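PDB 3CXB: secreted effector protein SifA, which acts inside host cells as a Salmonella virulence effector that binds host PLEKHM2 and is required for endosomal tubulation and formation of Salmonella-induced filaments. Local coordinates for residues A[237-242]-A[313-317]; A[115-119]-A[130-135]; A[45-50]-A[71-75]; A[152-156]-A[182-186]; A[83-87]-A[97-103]. One frame throughout, in Å; residues are numbered along the deposited sequence.

SifA illustrates how chemistry follows place in a fold. Contacts 2 and 5 are hairpins of the same five-stranded antiparallel sheet, about 20 Å apart between centres, and both rest on backbone hydrogen bonds; contact 2 lies at the surface, whereas the others are partly buried, contact 5 with a largely buried apolar face. Contacts 1 and 3 pair helices almost entirely through side-chain packing, with sulfur atoms in both. Contact 4 joins a strand end to a helix through one side-chain hydrogen bond and aliphatic packing. Contacts 3, 4 and 5 touch one another, through Lys73 with Tyr152, Leu72 with Phe84 and Tyr152 with Val86; contact 1 stands apart, about 16 Å or more from the others at the nearest atoms.

Contact 1. Residues A[237-242]-A[313-317]; sequences ETMAMC and MAEEQ
Gln317 N is shared by two carbonyls of its own helix, Met313 O at 2.9 Å and, more weakly, Ala314 O, and the turn held in this way brings Met313, Ala314 and Gln317 up to residues 237-242. Between the helices the contact itself is made by side-chain packing. The Thr238 methyl does most of this work: CG2 is 3.4 Å from Gln317 CG and 3.6 Å from Ala314 CA, where the two backbones come nearest. CB and CG of Gln317 lie against this methyl, and the bend at chi2 (-66°) turns the amide aside toward Glu237. There Gln317 NE2 lies 3.8 Å from Glu237 CG; the two chains cross nearly at right angles, yet carboxylate and amide planes are only 10° apart. The Met313 methyl CE approaches two sulfurs, 4.2 Å from Met241 SD and 4.4 Å from Cys242 SG. The axes of helix segments 237-241 and 313-317 run at 134°, and both parent helices, 228-241 and 307-324, also pack on helix 197-220, Thr238 and Met239 touching Ile210 and Glu315 touching Thr217.

Contact 2. Residues A[115-119]-A[130-135]; sequences NTDTF and LMKDRP
Phe119 and Met131 face each other as an antiparallel hydrogen-bonded pair, and their side chains make the main apolar contact between the two strands. Met131 N donates to Phe119 O at 3.0 Å, a nearly straight bond (167° at the hydrogen), while Phe119 N returns a more bent one to Met131 O at 3.2 Å. The phenyl group stands between its own backbone N and carbonyl carbon (chi1 53°), a setting that brings the ring over the opposing strand. Met131 CB then sits above one ring face, 3.9 Å from the centroid of the Phe119 ring, in a CH-pi contact. At the ring edge, and in its plane, comes Asp133 CG, 3.7 Å from Phe119 CE2, with the carboxylate turned nearly perpendicular to the phenyl.

Asp117 extends the pairing past the regular strands. Its carbonyl oxygen accepts a weak bond from Asp133 N at 3.2 Å and also meets Lys132 CA at 3.6 Å. Its carboxylate crosses Pro135 at about a right angle, Asp117 OD2 lying 3.3 Å from Pro135 CD. Strands 118-123 and 126-132 form the last hairpin of the five-stranded antiparallel sheet, and helix 62-75 packs beside it: Phe119 rests on Arg62 and Leu65, while Asp133 makes a salt bridge to Arg62 NE and Asn115 O accepts a hydrogen bond from the same arginine.

Contact 3. Residues A[45-50]-A[71-75]; sequences KADRCL and ELKEL
The Ala46 methyl is met by two leucines, and apolar packing of this kind carries most of the pairing between segments 45-50 and 71-75. One branch of each leucine does the touching. Leu72 CD2 lies 3.7 Å from Ala46 CB, and Leu75 CD1 reaches the same methyl from further along its helix, at 3.8 Å. Leu75 CD1 also rests against the backbone, 3.6 Å from Ala46 N. Both leucines set CG opposite the carbonyl carbon and beside the backbone N (chi1 -72° and -71°), which sends their branches across to the facing helix. Cys49, pointing toward the other helix, joins the same apolar group: its CB is 3.9 Å from Leu72 CD2, and its SG adds a longer contact, 4.4 Å from Leu75 CD1. Leu50 contributes a looser touch, its CD2 4.4 Å from Leu72 CD1.

The polar element is Glu71, whose OE1 approaches Cys49 SG at 3.8 Å; the carboxylate has its firmer partner in Arg64, to which OE2 forms a salt bridge.

The segment axes are 9.9 Å apart and run 162° to each other, close to antiparallel. Phe38, from a loop, touches Ala46, Leu72 and Leu75; Leu50 also packs on Trp27, Leu30 and Trp31 of helix 25-34, and Leu72 on Phe84 of strand 84-87.

Contact 4. Residues A[152-156]-A[182-186]; sequences YSEIV and EGYLY
Where strand 145-153 ends and turns toward strand 158-167, Ser153 and Ile155 meet Glu182, Leu185 and Tyr186 on the short helix 180-187. The polar link is a hydrogen bond from Ser153 OG to Glu182 OE2 at 2.6 Å. It meets the carboxylate from above, 36° out of the plane. Both ends reach out: Ser153 sets OG opposite its backbone N (chi1 176°), and Glu182 is extended through CG and CD toward the serine.

The turn belongs to a three-stranded antiparallel meander, strands 145-153, 158-167 and 174-177, which helix 180-187 follows directly in the chain; the helix packs against the turn between the first two strands. Within the turn, Val156 N bonds back to Ser153 O at 3.2 Å, and Ile155 is directed at the helix. Its two branches part company. CG1 is placed over one face of the Tyr186 ring, offset toward the rim, but so close that the detail of this contact is doubtful. CG2 turns instead to Leu185, with Ile155 CG2 3.9 Å from Leu185 CB. The same leucine is crossed at about a right angle by Val156, whose CG1 is 3.8 Å from Leu185 CD2, and beyond it Leu185 also touches Met261 of helix 258-267.

Contact 5. Residues A[83-87]-A[97-103]; sequences RFQVH and ILRIMDQ
Residues 84-87 and 97-101 run as antiparallel strands, their axes 4.8 Å apart at closest and 155° between directions. Gln85 with Arg99 and His87 with Ile97 are hydrogen-bonded pairs; Phe84 with Ile100 and Val86 with Leu98 are the non-hydrogen-bonded pairs alternating with them. Arg99 N donates to Gln85 O at 2.9 Å and Ile97 N to His87 O at 3.0 Å, and each is answered by a return bond. One more bond, Met101 N to Arg83 O at 3.0 Å, carries the pairing beyond Phe84.

Side chains divide by face. On one, Phe84 and Ile100 lie side by side, Phe84 CE2 3.7 Å from Ile100 CD1, and Val86 and Leu98 do likewise. On the other, Arg99 stretches out straight, and His87 NE2 lies over one face of its guanidinium, offset toward the rim and 3.7 Å from Arg99 NH1; ring and guanidinium planes are 61° apart. Its charge is met by Glu108, in a salt bridge through NH2. Arg83, bent at chi2 and chi3, swings round to donate from NH2 to Asp102 O at 3.0 Å, tilted out of the guanidinium plane.

The apolar face packs on helix 62-75, Phe84 touching Leu72, Val86 touching Phe70 and Leu98 touching Phe69. Two such faces are characteristic of a sheet covered by a helix on one side; here strands 84-87 and 96-101 form the first beta hairpin of the five-stranded antiparallel meander.

Contact 1. Residues A[237-242]-A[313-317]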
# COMPACT_ATOMS: atom_id res chain seq x y z
N GLU A 237 -11.73 20.23 -6.22
CA GLU A 237 -10.81 20.73 -5.21
C GLU A 237 -9.82 19.64 -4.79
O GLU A 237 -8.61 19.86 -4.78
CB GLU A 237 -11.60 21.22 -3.99
CG GLU A 237 -10.85 22.18 -3.09
CD GLU A 237 -11.38 23.60 -3.19
OE1 GLU A 237 -10.69 24.52 -2.70
OE2 GLU A 237 -12.48 23.79 -3.74
N THR A 238 -10.32 18.46 -4.45
CA THR A 238 -9.41 17.40 -4.04
C THR A 238 -8.54 16.98 -5.23
O THR A 238 -7.36 16.69 -5.07
CB THR A 238 -10.14 16.17 -3.49
OG1 THR A 238 -10.51 15.32 -4.57
CG2 THR A 238 -11.39 16.57 -2.72
N MET A 239 -9.12 16.95 -6.43
CA MET A 239 -8.33 16.59 -7.60
C MET A 239 -7.19 17.60 -7.73
O MET A 239 -6.06 17.25 -8.05
CB MET A 239 -9.17 16.65 -8.88
CG MET A 239 -10.10 15.50 -9.09
SD MET A 239 -9.19 14.04 -9.53
CE MET A 239 -9.20 14.12 -11.30
N ALA A 240 -7.51 18.87 -7.47
CA ALA A 240 -6.51 19.91 -7.58
C ALA A 240 -5.41 19.72 -6.57
O ALA A 240 -4.24 19.73 -6.92
CB ALA A 240 -7.14 21.28 -7.42
N MET A 241 -5.77 19.53 -5.31
CA MET A 241 -4.76 19.35 -4.28
C MET A 241 -3.82 18.19 -4.58
O MET A 241 -2.65 18.23 -4.23
CB MET A 241 -5.43 19.12 -2.93
CG MET A 241 -5.73 20.38 -2.18
SD MET A 241 -6.74 20.06 -0.72
CE MET A 241 -8.28 20.87 -1.23
N CYS A 242 -4.34 17.16 -5.24
CA CYS A 242 -3.53 16.00 -5.58
C CYS A 242 -2.73 16.25 -6.84
O CYS A 242 -1.93 15.41 -7.26
CB CYS A 242 -4.41 14.77 -5.77
SG CYS A 242 -5.29 14.37 -4.27
N MET A 313 -9.78 12.20 2.33
CA MET A 313 -9.62 13.64 2.27
C MET A 313 -10.70 14.22 1.36
O MET A 313 -11.15 15.36 1.53
CB MET A 313 -8.22 14.01 1.79
CG MET A 313 -7.90 13.64 0.39
SD MET A 313 -6.20 14.17 -0.00
CE MET A 313 -6.45 15.89 -0.36
N ALA A 314 -11.14 13.41 0.40
CA ALA A 314 -12.21 13.84 -0.48
C ALA A 314 -13.49 13.94 0.36
O ALA A 314 -14.22 14.91 0.27
CB ALA A 314 -12.40 12.84 -1.63
N GLU A 315 -13.75 12.94 1.18
CA GLU A 315 -14.93 12.96 2.01
C GLU A 315 -14.88 14.17 2.95
O GLU A 315 -15.91 14.78 3.23
CB GLU A 315 -15.01 11.67 2.84
CG GLU A 315 -15.23 10.45 1.97
CD GLU A 315 -14.97 9.16 2.69
OE1 GLU A 315 -15.08 8.11 2.04
OE2 GLU A 315 -14.64 9.17 3.90
N GLU A 316 -13.69 14.51 3.41
CA GLU A 316 -13.54 15.61 4.34
C GLU A 316 -13.69 16.93 3.63
O GLU A 316 -14.05 17.93 4.25
CB GLU A 316 -12.19 15.54 5.05
CG GLU A 316 -12.03 14.36 6.02
CD GLU A 316 -10.64 14.31 6.60
OE1 GLU A 316 -10.18 15.35 7.12
OE2 GLU A 316 -10.00 13.24 6.55
N GLN A 317 -13.39 16.94 2.34
CA GLN A 317 -13.53 18.16 1.56
C GLN A 317 -15.02 18.45 1.43
O GLN A 317 -15.48 19.56 1.69
CB GLN A 317 -12.91 17.99 0.16
CG GLN A 317 -11.47 18.48 0.07
CD GLN A 317 -11.36 19.98 0.27
OE1 GLN A 317 -10.30 20.50 0.66
NE2 GLN A 317 -12.45 20.69 0.01

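Contact 2. Residues A[115-119]-A[130-135]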
# COMPACT_ATOMS: atom_id res chain seq x y z
N ASN A 115 4.59 -11.58 9.45
CA ASN A 115 3.92 -12.85 9.32
C ASN A 115 2.47 -12.56 8.97
O ASN A 115 2.13 -11.44 8.61
CB ASN A 115 4.03 -13.61 10.64
CG ASN A 115 5.46 -13.78 11.08
OD1 ASN A 115 6.25 -14.45 10.42
ND2 ASN A 115 5.82 -13.16 12.19
N THR A 116 1.63 -13.57 9.11
CA THR A 116 0.21 -13.44 8.80
C THR A 116 -0.62 -12.58 9.74
O THR A 116 -1.58 -11.95 9.31
CB THR A 116 -0.44 -14.83 8.76
OG1 THR A 116 -0.12 -15.53 9.97
CG2 THR A 116 0.07 -15.62 7.56
N ASP A 117 -0.25 -12.56 11.01
CA ASP A 117 -1.01 -11.80 12.00
C ASP A 117 -0.22 -10.79 12.81
O ASP A 117 -0.81 -9.96 13.50
CB ASP A 117 -1.68 -12.76 12.97
CG ASP A 117 -3.16 -12.64 12.95
OD1 ASP A 117 -3.83 -13.48 13.59
OD2 ASP A 117 -3.66 -11.70 12.29
N THR A 118 1.10 -10.86 12.74
CA THR A 118 1.94 -9.96 13.50
C THR A 118 3.11 -9.50 12.67
O THR A 118 3.31 -9.95 11.56
CB THR A 118 2.51 -10.66 14.72
OG1 THR A 118 3.59 -11.51 14.32
CG2 THR A 118 1.43 -11.51 15.38
N PHE A 119 3.88 -8.58 13.23
CA PHE A 119 5.07 -8.11 12.57
C PHE A 119 5.98 -7.59 13.66
O PHE A 119 5.51 -7.04 14.67
CB PHE A 119 4.72 -7.02 11.56
CG PHE A 119 3.91 -5.90 12.12
CD1 PHE A 119 4.54 -4.80 12.68
CD2 PHE A 119 2.53 -5.91 12.02
CE1 PHE A 119 3.79 -3.69 13.13
CE2 PHE A 119 1.78 -4.82 12.47
CZ PHE A 119 2.43 -3.70 13.03
N LEU A 130 6.76 -6.37 18.86
CA LEU A 130 6.01 -7.37 18.15
C LEU A 130 4.58 -6.86 18.29
O LEU A 130 4.05 -6.79 19.40
CB LEU A 130 6.18 -8.73 18.79
CG LEU A 130 5.68 -9.85 17.87
CD1 LEU A 130 6.25 -11.16 18.35
CD2 LEU A 130 4.15 -9.91 17.88
N MET A 131 3.99 -6.44 17.18
CA MET A 131 2.63 -5.92 17.18
C MET A 131 1.70 -6.94 16.55
O MET A 131 2.12 -7.82 15.79
CB MET A 131 2.57 -4.60 16.40
CG MET A 131 3.47 -3.51 16.93
SD MET A 131 2.98 -3.04 18.59
CE MET A 131 1.38 -2.17 18.25
N LYS A 132 0.42 -6.84 16.87
CA LYS A 132 -0.53 -7.74 16.28
C LYS A 132 -1.62 -6.93 15.64
O LYS A 132 -2.35 -6.23 16.34
CB LYS A 132 -1.13 -8.67 17.33
CG LYS A 132 -2.37 -9.37 16.83
CD LYS A 132 -2.72 -10.58 17.66
CE LYS A 132 -1.70 -11.69 17.45
NZ LYS A 132 -2.21 -12.98 18.03
N ASP A 133 -1.74 -6.98 14.33
CA ASP A 133 -2.79 -6.22 13.67
C ASP A 133 -3.85 -7.19 13.18
O ASP A 133 -3.75 -8.39 13.41
CB ASP A 133 -2.22 -5.35 12.55
CG ASP A 133 -1.49 -6.14 11.49
OD1 ASP A 133 -1.05 -7.27 11.78
OD2 ASP A 133 -1.34 -5.61 10.36
N ARG A 134 -4.87 -6.70 12.52
CA ARG A 134 -5.90 -7.62 12.09
C ARG A 134 -6.10 -7.65 10.60
O ARG A 134 -7.05 -7.09 10.07
CB ARG A 134 -7.21 -7.30 12.82
CG ARG A 134 -7.12 -7.66 14.31
CD ARG A 134 -8.30 -7.19 15.14
NE ARG A 134 -8.05 -7.37 16.57
CZ ARG A 134 -8.88 -7.02 17.54
NH1 ARG A 134 -8.55 -7.23 18.81
NH2 ARG A 134 -10.04 -6.44 17.25
N PRO A 135 -5.18 -8.31 9.89
CA PRO A 135 -5.25 -8.42 8.44
C PRO A 135 -6.44 -9.28 8.00
O PRO A 135 -6.48 -10.49 8.23
CB PRO A 135 -3.91 -9.07 8.09
CG PRO A 135 -3.67 -9.97 9.28
CD PRO A 135 -4.02 -9.05 10.43

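Contact 3. Residues A[45-50]-A[71-75]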
# COMPACT_ATOMS: atom_id res chain seq x y z
N LYS A 45 16.32 13.59 7.41
CA LYS A 45 15.07 12.91 7.09
C LYS A 45 15.11 11.42 7.46
O LYS A 45 14.11 10.87 7.95
CB LYS A 45 14.74 13.07 5.61
CG LYS A 45 14.41 14.50 5.18
CD LYS A 45 14.19 14.60 3.67
CE LYS A 45 13.93 16.04 3.22
NZ LYS A 45 13.60 16.15 1.77
N ALA A 46 16.23 10.76 7.24
CA ALA A 46 16.34 9.34 7.58
C ALA A 46 16.32 9.20 9.11
O ALA A 46 15.97 8.14 9.66
CB ALA A 46 17.63 8.75 7.01
N ASP A 47 16.69 10.27 9.78
CA ASP A 47 16.73 10.29 11.23
C ASP A 47 15.32 10.37 11.79
O ASP A 47 14.97 9.69 12.76
CB ASP A 47 17.56 11.49 11.71
CG ASP A 47 17.59 11.62 13.21
OD1 ASP A 47 16.56 11.97 13.80
OD2 ASP A 47 18.65 11.37 13.82
N ARG A 48 14.49 11.20 11.16
CA ARG A 48 13.12 11.33 11.61
C ARG A 48 12.36 10.05 11.25
O ARG A 48 11.44 9.66 11.95
CB ARG A 48 12.46 12.55 10.98
CG ARG A 48 11.58 13.33 11.96
CD ARG A 48 12.35 13.67 13.23
NE ARG A 48 11.55 14.43 14.18
CZ ARG A 48 11.97 14.81 15.39
NH1 ARG A 48 13.20 14.49 15.79
NH2 ARG A 48 11.18 15.51 16.19
N CYS A 49 12.77 9.40 10.17
CA CYS A 49 12.15 8.14 9.77
C CYS A 49 12.32 7.14 10.91
O CYS A 49 11.34 6.62 11.46
CB CYS A 49 12.84 7.57 8.54
SG CYS A 49 12.27 8.21 6.97
N LEU A 50 13.57 6.87 11.25
CA LEU A 50 13.89 5.94 12.31
C LEU A 50 13.09 6.29 13.55
O LEU A 50 12.49 5.42 14.19
CB LEU A 50 15.38 6.00 12.62
CG LEU A 50 16.32 5.43 11.55
CD1 LEU A 50 17.76 5.85 11.83
CD2 LEU A 50 16.19 3.91 11.54
N GLU A 71 11.64 4.43 2.29
CA GLU A 71 11.98 5.84 2.29
C GLU A 71 13.46 5.87 2.67
O GLU A 71 14.24 6.69 2.18
CB GLU A 71 11.12 6.61 3.30
CG GLU A 71 9.75 7.07 2.75
CD GLU A 71 8.80 7.64 3.82
OE1 GLU A 71 9.26 8.46 4.65
OE2 GLU A 71 7.60 7.27 3.81
N LEU A 72 13.86 4.95 3.54
CA LEU A 72 15.24 4.90 3.94
C LEU A 72 16.09 4.45 2.76
O LEU A 72 17.08 5.09 2.41
CB LEU A 72 15.42 3.93 5.12
CG LEU A 72 14.87 4.42 6.46
CD1 LEU A 72 14.69 3.27 7.41
CD2 LEU A 72 15.82 5.48 7.05
N LYS A 73 15.69 3.35 2.13
CA LYS A 73 16.42 2.83 0.99
C LYS A 73 16.57 3.91 -0.07
O LYS A 73 17.66 4.15 -0.59
CB LYS A 73 15.70 1.62 0.42
CG LYS A 73 16.49 0.92 -0.67
CD LYS A 73 15.69 -0.24 -1.23
CE LYS A 73 16.32 -0.82 -2.48
NZ LYS A 73 15.36 -1.76 -3.13
N GLU A 74 15.47 4.59 -0.37
CA GLU A 74 15.48 5.66 -1.35
C GLU A 74 16.38 6.81 -0.88
O GLU A 74 17.02 7.47 -1.70
CB GLU A 74 14.04 6.14 -1.58
CG GLU A 74 13.77 6.81 -2.93
CD GLU A 74 14.45 8.17 -3.08
OE1 GLU A 74 14.33 9.01 -2.17
OE2 GLU A 74 15.09 8.41 -4.13
N LEU A 75 16.46 7.06 0.43
CA LEU A 75 17.30 8.15 0.92
C LEU A 75 18.80 7.85 0.89
O LEU A 75 19.64 8.75 0.85
CB LEU A 75 16.93 8.53 2.36
CG LEU A 75 15.60 9.25 2.57
CD1 LEU A 75 15.34 9.43 4.07
CD2 LEU A 75 15.63 10.60 1.85

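Contact 4. Residues A[152-156]-A[182-186]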
# COMPACT_ATOMS: atom_id res chain seq x y z
N TYR A 152 8.61 -9.30 -2.63
CA TYR A 152 9.24 -8.15 -3.27
C TYR A 152 9.15 -8.13 -4.78
O TYR A 152 9.41 -9.14 -5.44
CB TYR A 152 10.70 -8.10 -2.86
CG TYR A 152 11.48 -6.98 -3.50
CD1 TYR A 152 11.36 -5.67 -3.03
CD2 TYR A 152 12.34 -7.23 -4.56
CE1 TYR A 152 12.08 -4.64 -3.60
CE2 TYR A 152 13.06 -6.20 -5.15
CZ TYR A 152 12.93 -4.90 -4.66
OH TYR A 152 13.66 -3.88 -5.22
N SER A 153 8.80 -6.98 -5.35
CA SER A 153 8.71 -6.83 -6.79
C SER A 153 9.59 -5.64 -7.18
O SER A 153 9.23 -4.50 -6.91
CB SER A 153 7.27 -6.55 -7.20
OG SER A 153 7.17 -6.31 -8.59
N GLU A 154 10.72 -5.91 -7.83
CA GLU A 154 11.64 -4.83 -8.19
C GLU A 154 11.14 -3.92 -9.30
O GLU A 154 11.73 -2.87 -9.54
CB GLU A 154 13.01 -5.38 -8.56
CG GLU A 154 13.18 -5.79 -10.01
CD GLU A 154 14.62 -6.15 -10.33
OE1 GLU A 154 15.08 -7.23 -9.89
OE2 GLU A 154 15.30 -5.34 -11.01
N ILE A 155 10.07 -4.31 -9.97
CA ILE A 155 9.52 -3.46 -11.02
C ILE A 155 8.90 -2.23 -10.38
O ILE A 155 8.86 -1.17 -10.98
CB ILE A 155 8.45 -4.21 -11.85
CG1 ILE A 155 9.15 -5.17 -12.80
CG2 ILE A 155 7.61 -3.23 -12.67
CD1 ILE A 155 10.24 -4.50 -13.64
N VAL A 156 8.42 -2.39 -9.16
CA VAL A 156 7.83 -1.30 -8.40
C VAL A 156 8.75 -0.95 -7.22
O VAL A 156 8.54 0.06 -6.53
CB VAL A 156 6.47 -1.70 -7.83
CG1 VAL A 156 5.45 -1.76 -8.92
CG2 VAL A 156 6.60 -3.05 -7.15
N GLU A 182 2.02 -9.02 -11.63
CA GLU A 182 3.32 -8.40 -11.83
C GLU A 182 3.70 -8.47 -13.31
O GLU A 182 4.44 -7.63 -13.83
CB GLU A 182 4.40 -9.09 -11.00
CG GLU A 182 5.78 -8.54 -11.25
CD GLU A 182 6.85 -9.20 -10.43
OE1 GLU A 182 6.84 -10.45 -10.33
OE2 GLU A 182 7.72 -8.48 -9.90
N GLY A 183 3.18 -9.50 -13.98
CA GLY A 183 3.44 -9.69 -15.39
C GLY A 183 2.92 -8.54 -16.23
O GLY A 183 3.63 -8.02 -17.08
N TYR A 184 1.68 -8.13 -15.99
CA TYR A 184 1.08 -7.02 -16.73
C TYR A 184 2.00 -5.82 -16.74
O TYR A 184 1.92 -4.98 -17.62
CB TYR A 184 -0.25 -6.62 -16.12
CG TYR A 184 -1.36 -7.63 -16.34
CD1 TYR A 184 -2.02 -7.71 -17.57
CD2 TYR A 184 -1.75 -8.51 -15.33
CE1 TYR A 184 -3.04 -8.65 -17.78
CE2 TYR A 184 -2.77 -9.44 -15.54
CZ TYR A 184 -3.41 -9.51 -16.76
OH TYR A 184 -4.43 -10.43 -16.92
N LEU A 185 2.88 -5.73 -15.75
CA LEU A 185 3.81 -4.62 -15.66
C LEU A 185 5.09 -4.92 -16.42
O LEU A 185 5.76 -4.02 -16.93
CB LEU A 185 4.16 -4.32 -14.20
CG LEU A 185 3.08 -3.73 -13.28
CD1 LEU A 185 1.99 -4.74 -13.06
CD2 LEU A 185 3.71 -3.35 -11.96
N TYR A 186 5.45 -6.20 -16.48
CA TYR A 186 6.64 -6.61 -17.19
C TYR A 186 6.37 -6.60 -18.69
O TYR A 186 7.26 -6.32 -19.50
CB TYR A 186 7.07 -8.00 -16.74
CG TYR A 186 8.16 -7.97 -15.69
CD1 TYR A 186 9.41 -7.45 -16.00
CD2 TYR A 186 7.95 -8.48 -14.41
CE1 TYR A 186 10.44 -7.43 -15.05
CE2 TYR A 186 8.97 -8.46 -13.46
CZ TYR A 186 10.21 -7.94 -13.79
OH TYR A 186 11.22 -7.92 -12.86

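Contact 5. Residues A[83-87]-A[97-103]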
# COMPACT_ATOMS: atom_id res chain seq x y z
N ARG A 83 22.32 -2.62 0.47
CA ARG A 83 22.32 -2.94 1.89
C ARG A 83 20.90 -3.13 2.40
O ARG A 83 20.71 -3.59 3.52
CB ARG A 83 22.98 -1.83 2.72
CG ARG A 83 24.48 -1.66 2.56
CD ARG A 83 25.21 -2.97 2.73
NE ARG A 83 25.32 -3.67 1.45
CZ ARG A 83 25.61 -4.96 1.32
NH1 ARG A 83 25.69 -5.50 0.11
NH2 ARG A 83 25.81 -5.71 2.40
N PHE A 84 19.90 -2.77 1.60
CA PHE A 84 18.50 -2.91 1.98
C PHE A 84 17.89 -4.10 1.24
O PHE A 84 17.41 -3.96 0.11
CB PHE A 84 17.71 -1.64 1.62
CG PHE A 84 18.15 -0.43 2.37
CD1 PHE A 84 19.30 0.25 2.02
CD2 PHE A 84 17.40 0.05 3.46
CE1 PHE A 84 19.70 1.38 2.73
CE2 PHE A 84 17.79 1.18 4.18
CZ PHE A 84 18.94 1.85 3.81
N GLN A 85 17.86 -5.25 1.89
CA GLN A 85 17.33 -6.44 1.23
C GLN A 85 16.01 -6.94 1.80
O GLN A 85 15.76 -6.84 2.99
CB GLN A 85 18.40 -7.54 1.32
CG GLN A 85 19.82 -7.01 1.12
CD GLN A 85 20.90 -7.93 1.68
OE1 GLN A 85 20.83 -8.35 2.83
NE2 GLN A 85 21.90 -8.22 0.86
N VAL A 86 15.16 -7.48 0.92
CA VAL A 86 13.86 -8.02 1.31
C VAL A 86 13.66 -9.38 0.62
O VAL A 86 13.95 -9.52 -0.56
CB VAL A 86 12.68 -7.03 0.95
CG1 VAL A 86 13.12 -6.03 -0.08
CG2 VAL A 86 11.49 -7.79 0.42
N HIS A 87 13.16 -10.36 1.36
CA HIS A 87 12.94 -11.70 0.80
C HIS A 87 11.96 -12.49 1.67
O HIS A 87 11.72 -12.12 2.82
CB HIS A 87 14.26 -12.45 0.80
CG HIS A 87 14.74 -12.80 2.17
ND1 HIS A 87 14.37 -13.97 2.81
CD2 HIS A 87 15.48 -12.10 3.07
CE1 HIS A 87 14.87 -13.97 4.04
NE2 HIS A 87 15.54 -12.85 4.22
N ILE A 97 10.47 -10.64 5.11
CA ILE A 97 11.42 -9.92 5.96
C ILE A 97 12.09 -8.79 5.20
O ILE A 97 12.38 -8.92 4.02
CB ILE A 97 12.50 -10.89 6.43
CG1 ILE A 97 11.84 -12.15 6.97
CG2 ILE A 97 13.35 -10.24 7.48
CD1 ILE A 97 12.82 -13.21 7.39
N LEU A 98 12.35 -7.68 5.88
CA LEU A 98 13.01 -6.54 5.27
C LEU A 98 14.14 -6.31 6.23
O LEU A 98 13.96 -6.47 7.42
CB LEU A 98 12.11 -5.30 5.24
CG LEU A 98 10.67 -5.49 4.74
CD1 LEU A 98 9.95 -4.17 4.75
CD2 LEU A 98 10.65 -6.05 3.36
N ARG A 99 15.30 -5.93 5.72
CA ARG A 99 16.43 -5.71 6.60
C ARG A 99 17.53 -4.84 6.04
O ARG A 99 17.63 -4.65 4.83
CB ARG A 99 17.01 -7.06 6.99
CG ARG A 99 17.22 -7.96 5.80
CD ARG A 99 17.84 -9.28 6.22
NE ARG A 99 18.11 -10.11 5.05
CZ ARG A 99 18.88 -11.20 5.06
NH1 ARG A 99 19.06 -11.88 3.93
NH2 ARG A 99 19.48 -11.59 6.18
N ILE A 100 18.35 -4.31 6.93
CA ILE A 100 19.46 -3.47 6.55
C ILE A 100 20.69 -4.19 7.07
O ILE A 100 20.84 -4.35 8.28
CB ILE A 100 19.39 -2.09 7.26
CG1 ILE A 100 18.06 -1.40 6.94
CG2 ILE A 100 20.56 -1.21 6.82
CD1 ILE A 100 17.89 -0.05 7.62
N MET A 101 21.57 -4.63 6.16
CA MET A 101 22.79 -5.36 6.53
C MET A 101 23.97 -4.43 6.75
O MET A 101 23.84 -3.22 6.66
CB MET A 101 23.16 -6.36 5.44
CG MET A 101 22.09 -7.38 5.14
SD MET A 101 21.77 -8.42 6.55
CE MET A 101 20.41 -7.50 7.28
N ASP A 102 25.13 -5.01 7.03
CA ASP A 102 26.34 -4.22 7.23
C ASP A 102 27.19 -4.35 5.97
O ASP A 102 26.87 -5.15 5.10
CB ASP A 102 27.13 -4.73 8.44
CG ASP A 102 28.07 -3.67 9.02
OD1 ASP A 102 28.88 -3.10 8.27
OD2 ASP A 102 27.99 -3.42 10.25
N GLN A 103 28.26 -3.57 5.88
CA GLN A 103 29.15 -3.62 4.72
C GLN A 103 29.52 -5.04 4.32
O GLN A 103 29.09 -5.54 3.28
CB GLN A 103 30.43 -2.82 5.00
CG GLN A 103 30.23 -1.32 5.08
CD GLN A 103 29.77 -0.72 3.76
OE1 GLN A 103 28.73 -1.09 3.22
NE2 GLN A 103 30.57 0.21 3.22